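Local coordinates for sugar fermentation stimulation protein homolog (Pyrococcus furiosus, PDB 4DA2) that probably binds DNA and pairs an OB fold with a calcium-binding PD-(D/E)xK nuclease-like domain, at residues A[88-91]-A[92-96]; A[137-140]-A[141-144]; A[159-162]-A[163-167]. The protein carries 1 engineered substitution. All blocks are in the same frame, centred on the assembly; numbering follows the deposited sequence.

Contact 1 (A[88-91]-A[92-96])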
loop_
_atom_site.group_PDB
_atom_site.type_symbol
_atom_site.label_atom_id
_atom_site.label_comp_id
_atom_site.label_asym_id
_atom_site.label_seq_id
_atom_site.Cartn_x
_atom_site.Cartn_y
_atom_site.Cartn_z
ATOM N N PHE A 88 6.288 -2.220 -4.888
ATOM C CA PHE A 88 6.377 -1.080 -5.813
ATOM C C PHE A 88 7.804 -0.850 -6.359
ATOM O O PHE A 88 7.997 -0.672 -7.558
ATOM C CB PHE A 88 5.787 0.216 -5.197
ATOM C CG PHE A 88 5.747 1.360 -6.173
ATOM C CD1 PHE A 88 4.862 1.336 -7.251
ATOM C CD2 PHE A 88 6.600 2.442 -6.033
ATOM C CE1 PHE A 88 4.828 2.367 -8.158
ATOM C CE2 PHE A 88 6.593 3.460 -6.970
ATOM C CZ PHE A 88 5.694 3.427 -8.023
ATOM N N GLU A 89 8.793 -0.830 -5.471
ATOM C CA GLU A 89 10.197 -0.702 -5.841
ATOM C C GLU A 89 10.656 -1.797 -6.829
ATOM O O GLU A 89 11.455 -1.523 -7.713
ATOM C CB GLU A 89 11.083 -0.661 -4.583
ATOM C CG GLU A 89 10.877 0.647 -3.793
ATOM C CD GLU A 89 11.284 0.599 -2.331
ATOM O OE1 GLU A 89 12.136 -0.221 -1.965
ATOM O OE2 GLU A 89 10.743 1.398 -1.535
ATOM N N LYS A 90 10.126 -3.011 -6.698
ATOM C CA LYS A 90 10.450 -4.070 -7.646
ATOM C C LYS A 90 9.836 -3.782 -9.004
ATOM O O LYS A 90 10.475 -3.988 -10.046
ATOM C CB LYS A 90 9.998 -5.432 -7.103
ATOM C CG LYS A 90 10.846 -5.883 -5.924
ATOM C CD LYS A 90 12.162 -6.453 -6.443
ATOM C CE LYS A 90 13.082 -6.719 -5.307
ATOM N NZ LYS A 90 14.314 -7.427 -5.747
ATOM N N ILE A 91 8.582 -3.325 -8.993
ATOM C CA ILE A 91 7.920 -2.869 -10.219
ATOM C C ILE A 91 8.750 -1.793 -10.947
ATOM O O ILE A 91 8.956 -1.871 -12.180
ATOM C CB ILE A 91 6.481 -2.409 -9.927
ATOM C CG1 ILE A 91 5.622 -3.629 -9.576
ATOM C CG2 ILE A 91 5.887 -1.618 -11.109
ATOM C CD1 ILE A 91 4.259 -3.271 -9.044
ATOM N N ILE A 92 9.257 -0.814 -10.194
ATOM C CA ILE A 92 10.136 0.226 -10.771
ATOM C C ILE A 92 11.450 -0.372 -11.319
ATOM O O ILE A 92 11.886 -0.058 -12.452
ATOM C CB ILE A 92 10.401 1.394 -9.772
ATOM C CG1 ILE A 92 9.092 2.130 -9.405
ATOM C CG2 ILE A 92 11.470 2.405 -10.298
ATOM C CD1 ILE A 92 8.282 2.726 -10.582
ATOM N N GLU A 93 12.071 -1.233 -10.518
ATOM C CA GLU A 93 13.338 -1.884 -10.866
ATOM C C GLU A 93 13.231 -2.669 -12.161
ATOM O O GLU A 93 14.098 -2.549 -13.041
ATOM C CB GLU A 93 13.761 -2.850 -9.765
ATOM C CG GLU A 93 14.601 -2.224 -8.675
ATOM C CD GLU A 93 14.858 -3.172 -7.515
ATOM O OE1 GLU A 93 15.193 -4.357 -7.766
ATOM O OE2 GLU A 93 14.731 -2.724 -6.353
ATOM N N LYS A 94 12.165 -3.459 -12.264
ATOM C CA LYS A 94 11.951 -4.371 -13.393
ATOM C C LYS A 94 11.329 -3.644 -14.597
ATOM O O LYS A 94 11.088 -4.250 -15.650
ATOM C CB LYS A 94 11.071 -5.545 -12.950
ATOM C CG LYS A 94 11.760 -6.531 -12.003
ATOM C CD LYS A 94 10.767 -7.580 -11.528
ATOM C CE LYS A 94 11.266 -8.317 -10.290
ATOM N NZ LYS A 94 12.389 -9.248 -10.567
ATOM N N GLU A 95 11.071 -2.344 -14.410
ATOM C CA GLU A 95 10.422 -1.453 -15.394
ATOM C C GLU A 95 9.114 -2.006 -15.944
ATOM O O GLU A 95 8.907 -2.045 -17.156
ATOM C CB GLU A 95 11.414 -1.122 -16.532
ATOM C CG GLU A 95 12.718 -0.555 -16.030
ATOM C CD GLU A 95 13.694 -0.229 -17.155
ATOM O OE1 GLU A 95 14.729 -0.915 -17.248
ATOM O OE2 GLU A 95 13.420 0.697 -17.941
ATOM N N LEU A 96 8.214 -2.409 -15.051
ATOM C CA LEU A 96 6.996 -3.097 -15.461
ATOM C C LEU A 96 5.825 -2.164 -15.774
ATOM O O LEU A 96 4.783 -2.602 -16.260
ATOM C CB LEU A 96 6.599 -4.165 -14.440
ATOM C CG LEU A 96 7.622 -5.277 -14.173
ATOM C CD1 LEU A 96 7.013 -6.314 -13.249
ATOM C CD2 LEU A 96 8.161 -5.935 -15.483
HETATM O O HOH W 1 12.961 -10.138 -7.471
#
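F88 and I92, one helical turn apart, make the apolar part of this contact. I92 CG1 sits over one face of the phenyl ring, 4.1 Å from the F88 ring centroid and 25° off the ring normal, a CH-pi contact displaced toward the rim. I92 CD1 goes on to the ring's far end, 3.7 Å from F88 CZ. The ring is turned that way by its first torsion, which sets CG trans to the backbone N (chi1 -174°). V130 and T132 of strand 127-139, the latter a calcium ligand, and L211 of strand 207-215 also touch F88, and an alanine here would probably leave the I92 branch without its aromatic support and open a gap against these two strands.

Among charged groups the contact is loose. K90 NZ and E93 OE1 form a long salt bridge at 3.8 Å, and one water accepts weakly from both K90 NZ and K94 NZ. E89 turns elsewhere, its OE2 bonded to the Y119 hydroxyl.

Backbone bonds give the regular i to i+4 ladder: I92 N to F88 O, E93 N to E89 O, and K94 N to K90 O at 2.8 Å. The ladder then changes step. L96 N reaches I91 O at 3.0 Å with an almost straight N-H (173°), while E95 N bonds I92 O at 3.1 Å. With E95 at positive phi, this pair of bonds defines a Schellman motif closing helix 81-93.

Contact 2 (A[137-140]-A[141-144])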
loop_
_atom_site.group_PDB
_atom_site.type_symbol
_atom_site.label_atom_id
_atom_site.label_comp_id
_atom_site.label_asym_id
_atom_site.label_seq_id
_atom_site.Cartn_x
_atom_site.Cartn_y
_atom_site.Cartn_z
ATOM N N LEU A 137 -9.090 -2.133 1.371
ATOM C CA LEU A 137 -10.503 -2.198 1.737
ATOM C C LEU A 137 -11.293 -2.664 0.517
ATOM O O LEU A 137 -11.177 -2.079 -0.561
ATOM C CB LEU A 137 -10.996 -0.832 2.223
ATOM C CG LEU A 137 -12.480 -0.738 2.620
ATOM C CD1 LEU A 137 -12.801 -1.546 3.884
ATOM C CD2 LEU A 137 -12.950 0.698 2.753
ATOM N N ARG A 138 -12.059 -3.741 0.668
ATOM C CA ARG A 138 -12.729 -4.356 -0.471
ATOM C C ARG A 138 -14.196 -4.012 -0.521
ATOM O O ARG A 138 -14.892 -4.067 0.490
ATOM C CB ARG A 138 -12.594 -5.876 -0.417
ATOM C CG ARG A 138 -13.479 -6.631 -1.443
ATOM C CD ARG A 138 -13.601 -8.115 -1.127
ATOM N NE ARG A 138 -12.295 -8.739 -0.969
ATOM C CZ ARG A 138 -11.501 -9.114 -1.972
ATOM N NH1 ARG A 138 -11.879 -8.929 -3.234
ATOM N NH2 ARG A 138 -10.318 -9.657 -1.710
ATOM N N GLU A 139 -14.651 -3.662 -1.711
ATOM C CA GLU A 139 -16.082 -3.634 -2.018
ATOM C C GLU A 139 -16.263 -4.329 -3.358
ATOM O O GLU A 139 -16.036 -3.738 -4.416
ATOM C CB GLU A 139 -16.637 -2.216 -2.073
ATOM C CG GLU A 139 -18.143 -2.169 -2.378
ATOM C CD GLU A 139 -18.603 -0.804 -2.837
ATOM O OE1 GLU A 139 -18.658 0.126 -1.997
ATOM O OE2 GLU A 139 -18.916 -0.671 -4.042
ATOM N N GLY A 140 -16.649 -5.601 -3.305
ATOM C CA GLY A 140 -16.790 -6.414 -4.515
ATOM C C GLY A 140 -15.499 -6.529 -5.305
ATOM O O GLY A 140 -14.503 -7.048 -4.814
ATOM N N GLU A 141 -15.502 -5.992 -6.521
ATOM C CA GLU A 141 -14.324 -6.055 -7.371
ATOM C C GLU A 141 -13.380 -4.879 -7.130
ATOM O O GLU A 141 -12.333 -4.790 -7.777
ATOM C CB GLU A 141 -14.748 -6.092 -8.845
ATOM C CG GLU A 141 -15.083 -7.522 -9.345
ATOM C CD GLU A 141 -13.873 -8.446 -9.366
ATOM O OE1 GLU A 141 -12.795 -8.003 -9.807
ATOM O OE2 GLU A 141 -13.993 -9.618 -8.948
ATOM N N TYR A 142 -13.762 -3.968 -6.235
ATOM C CA TYR A 142 -12.965 -2.749 -5.990
ATOM C C TYR A 142 -12.016 -2.925 -4.803
ATOM O O TYR A 142 -12.404 -3.494 -3.781
ATOM C CB TYR A 142 -13.856 -1.527 -5.700
ATOM C CG TYR A 142 -14.690 -1.079 -6.876
ATOM C CD1 TYR A 142 -14.241 -0.061 -7.730
ATOM C CD2 TYR A 142 -15.930 -1.665 -7.137
ATOM C CE1 TYR A 142 -15.015 0.354 -8.836
ATOM C CE2 TYR A 142 -16.706 -1.258 -8.219
ATOM C CZ TYR A 142 -16.239 -0.250 -9.067
ATOM O OH TYR A 142 -17.010 0.135 -10.143
ATOM N N ALA A 143 -10.779 -2.454 -4.963
ATOM C CA ALA A 143 -9.937 -2.057 -3.816
ATOM C C ALA A 143 -10.203 -0.588 -3.555
ATOM O O ALA A 143 -10.396 0.198 -4.510
ATOM C CB ALA A 143 -8.485 -2.261 -4.147
ATOM N N MET A 144 -10.201 -0.199 -2.280
ATOM C CA MET A 144 -10.526 1.168 -1.904
ATOM C C MET A 144 -9.584 1.790 -0.900
ATOM O O MET A 144 -8.879 1.077 -0.113
ATOM C CB MET A 144 -11.966 1.245 -1.393
ATOM C CG MET A 144 -12.951 0.695 -2.393
ATOM S SD MET A 144 -14.618 1.181 -1.899
ATOM C CE MET A 144 -14.788 0.376 -0.287
#
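L137 and M144 face each other as a hydrogen-bonded antiparallel pair, yet their one backbone bond here, M144 N to L137 O, is weak: 2.7 Å long but bent to 129° at the hydrogen. The two better bonds lie nearer the turn, in the E139-Y142 pair. E139 N donates to Y142 O at 3.1 Å, and Y142 N returns to E139 O at 2.9 Å, its donor standing 48° out of the carbonyl plane. E139 O is also met in the tyrosine ring plane, at the ring edge, by Y142 CD2 at 3.4 Å. Between these pairs, R138 and A143 form a non-hydrogen-bonded pair, where R138 CA approaches Y142 O at 3.4 Å in a CA-H...O contact. G140 takes the first corner of the type II' turn from E139 to Y142 with positive phi, which a side chain would make costly.

On the face shared by L137, E139, Y142 and M144, the methionine methyl does the touching. A bend at its last torsion (chi3 -62°) folds M144 CE back across the neighbouring strand, 3.6 Å from L137 CD2 and 3.7 Å from E139 CB, so the apolar stem of the glutamate serves as packing surface.

The polar ends find partners beyond the hairpin. E139 OE2 pairs with K185, E141 OE1 with the S182 hydroxyl, and Y142 OH with E230, while K183 and K185 make cation-pi contacts with the tyrosine ring. R138 is bridged to D72 and also donates to the carbonyls of P179 and N180. Backbone bonds join A143 to K183 and K185, and E141 to S182 and K183. The hairpin thus closes on itself through backbone bonds and methionine packing, while backbone and polar side chains tie it to other parts of the chain, including strand 183-186.

Contact 3 (A[159-162]-A[163-167])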
loop_
_atom_site.group_PDB
_atom_site.type_symbol
_atom_site.label_atom_id
_atom_site.label_comp_id
_atom_site.label_asym_id
_atom_site.label_seq_id
_atom_site.Cartn_x
_atom_site.Cartn_y
_atom_site.Cartn_z
ATOM N N GLU A 159 -0.215 18.363 -1.497
ATOM C CA GLU A 159 1.113 18.663 -2.010
ATOM C C GLU A 159 1.255 18.197 -3.467
ATOM O O GLU A 159 1.941 18.834 -4.266
ATOM C CB GLU A 159 2.207 18.035 -1.149
ATOM C CG GLU A 159 2.265 18.552 0.289
ATOM C CD GLU A 159 2.564 20.052 0.396
ATOM O OE1 GLU A 159 2.906 20.711 -0.619
ATOM O OE2 GLU A 159 2.458 20.563 1.515
ATOM N N LEU A 160 0.603 17.069 -3.796
ATOM C CA LEU A 160 0.604 16.559 -5.170
ATOM C C LEU A 160 -0.080 17.557 -6.120
ATOM O O LEU A 160 0.399 17.803 -7.232
ATOM C CB LEU A 160 -0.072 15.167 -5.244
ATOM C CG LEU A 160 0.728 14.018 -4.614
ATOM C CD1 LEU A 160 -0.188 12.779 -4.435
ATOM C CD2 LEU A 160 1.901 13.657 -5.480
ATOM N N ILE A 161 -1.230 18.066 -5.691
ATOM C CA ILE A 161 -1.996 19.044 -6.454
ATOM C C ILE A 161 -1.128 20.289 -6.710
ATOM O O ILE A 161 -1.050 20.784 -7.844
ATOM C CB ILE A 161 -3.308 19.416 -5.721
ATOM C CG1 ILE A 161 -4.301 18.247 -5.764
ATOM C CG2 ILE A 161 -3.914 20.701 -6.341
ATOM C CD1 ILE A 161 -5.501 18.411 -4.844
ATOM N N LYS A 162 -0.456 20.778 -5.668
ATOM C CA LYS A 162 0.374 21.980 -5.814
ATOM C C LYS A 162 1.548 21.749 -6.791
ATOM O O LYS A 162 1.831 22.596 -7.631
ATOM C CB LYS A 162 0.868 22.450 -4.450
ATOM C CG LYS A 162 2.051 23.464 -4.484
ATOM C CD LYS A 162 1.666 24.868 -4.910
ATOM C CE LYS A 162 2.716 25.873 -4.426
ATOM N NZ LYS A 162 2.951 26.942 -5.420
ATOM N N LEU A 163 2.217 20.600 -6.681
ATOM C CA LEU A 163 3.251 20.220 -7.655
ATOM C C LEU A 163 2.707 20.300 -9.111
ATOM O O LEU A 163 3.303 20.966 -9.970
ATOM C CB LEU A 163 3.748 18.806 -7.362
ATOM C CG LEU A 163 4.693 18.648 -6.166
ATOM C CD1 LEU A 163 4.899 17.175 -5.916
ATOM C CD2 LEU A 163 6.015 19.302 -6.492
ATOM N N ALA A 164 1.558 19.660 -9.368
ATOM C CA ALA A 164 0.975 19.623 -10.719
ATOM C C ALA A 164 0.623 21.015 -11.242
ATOM O O ALA A 164 0.802 21.291 -12.421
ATOM C CB ALA A 164 -0.243 18.730 -10.768
ATOM N N ARG A 165 0.106 21.871 -10.360
ATOM C CA ARG A 165 -0.233 23.260 -10.738
ATOM C C ARG A 165 1.002 24.112 -10.987
ATOM O O ARG A 165 0.973 25.041 -11.801
ATOM C CB ARG A 165 -1.119 23.914 -9.695
ATOM C CG ARG A 165 -2.562 23.475 -9.822
ATOM C CD ARG A 165 -3.416 23.960 -8.663
ATOM N NE ARG A 165 -4.767 23.419 -8.790
ATOM C CZ ARG A 165 -5.656 23.371 -7.801
ATOM N NH1 ARG A 165 -5.360 23.853 -6.596
ATOM N NH2 ARG A 165 -6.849 22.841 -8.017
ATOM N N ASP A 166 2.088 23.778 -10.300
ATOM C CA ASP A 166 3.379 24.391 -10.570
ATOM C C ASP A 166 4.026 23.795 -11.819
ATOM O O ASP A 166 5.154 24.139 -12.158
ATOM C CB ASP A 166 4.310 24.241 -9.372
ATOM C CG ASP A 166 3.942 25.156 -8.226
ATOM O OD1 ASP A 166 3.041 26.005 -8.377
ATOM O OD2 ASP A 166 4.553 25.022 -7.157
ATOM N N GLY A 167 3.311 22.893 -12.483
ATOM C CA GLY A 167 3.805 22.217 -13.689
ATOM C C GLY A 167 4.889 21.181 -13.454
ATOM O O GLY A 167 5.702 20.919 -14.342
#
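K162 and D166, four residues apart, are joined by a salt bridge on the exposed side of helix 151-165. The lysine CB meets nothing beyond the adjoining peptide. From there chi1 (164°) swings CG to the side opposite the backbone N, and a bend at chi2 (74°) carries the chain along the helix toward D166. CG is still 4.0 Å from D166 OD2; CD comes to 3.7 Å and CE to 3.4 Å from that oxygen, with a second bend at chi4 bringing NZ to the carboxylate. At the tip NZ is held in a fork, 3.0 Å from D166 OD2 and 3.1 Å from OD1, each oxygen offering its syn lone pair. Two bonds to one carboxylate would be expected to limit the aspartate's turning.

I161 and R165 run alongside each other on another side of the helix. I161 CG2 lies over the centre of one guanidinium face, 3.5 Å from R165 CZ, so an apolar methyl backs the charged plane while R165 NH2 bridges to E200 of helix 192-204. L160 and L163 instead pack on L117 and A170 of the sheet.

Behind these side chains the backbone keeps four i to i+4 bonds, from L163 N to E159 O through D166 N to K162 O. G167 then leaves the helix; G167 N to A164 O is one of the two bonds back into the last turn that, with its positive phi, make a Schellman motif ending helix 151-165, packed between the sheet and a second helix.

The three contacts follow one another along the chain, all in the PD-(D/E)xK-like domain. Contacts 1 and 3 are the C-terminal ends of helices 81-93 and 151-165, whereas contact 2 is the hairpin of strands 127-139 and 142-145 that precedes the latter helix. Centres lie about 24 Å apart for contacts 1 and 2 and for 1 and 3, and about 28 Å for 2 and 3, with no direct touch. Strand 127-139, which holds calcium ligands E131 and T132, runs from the metal site into contact 2. The side chains of F88 and L160 each come to about 9 Å from a bound calcium ion, so each helix sends one apolar residue toward the metal region without binding it.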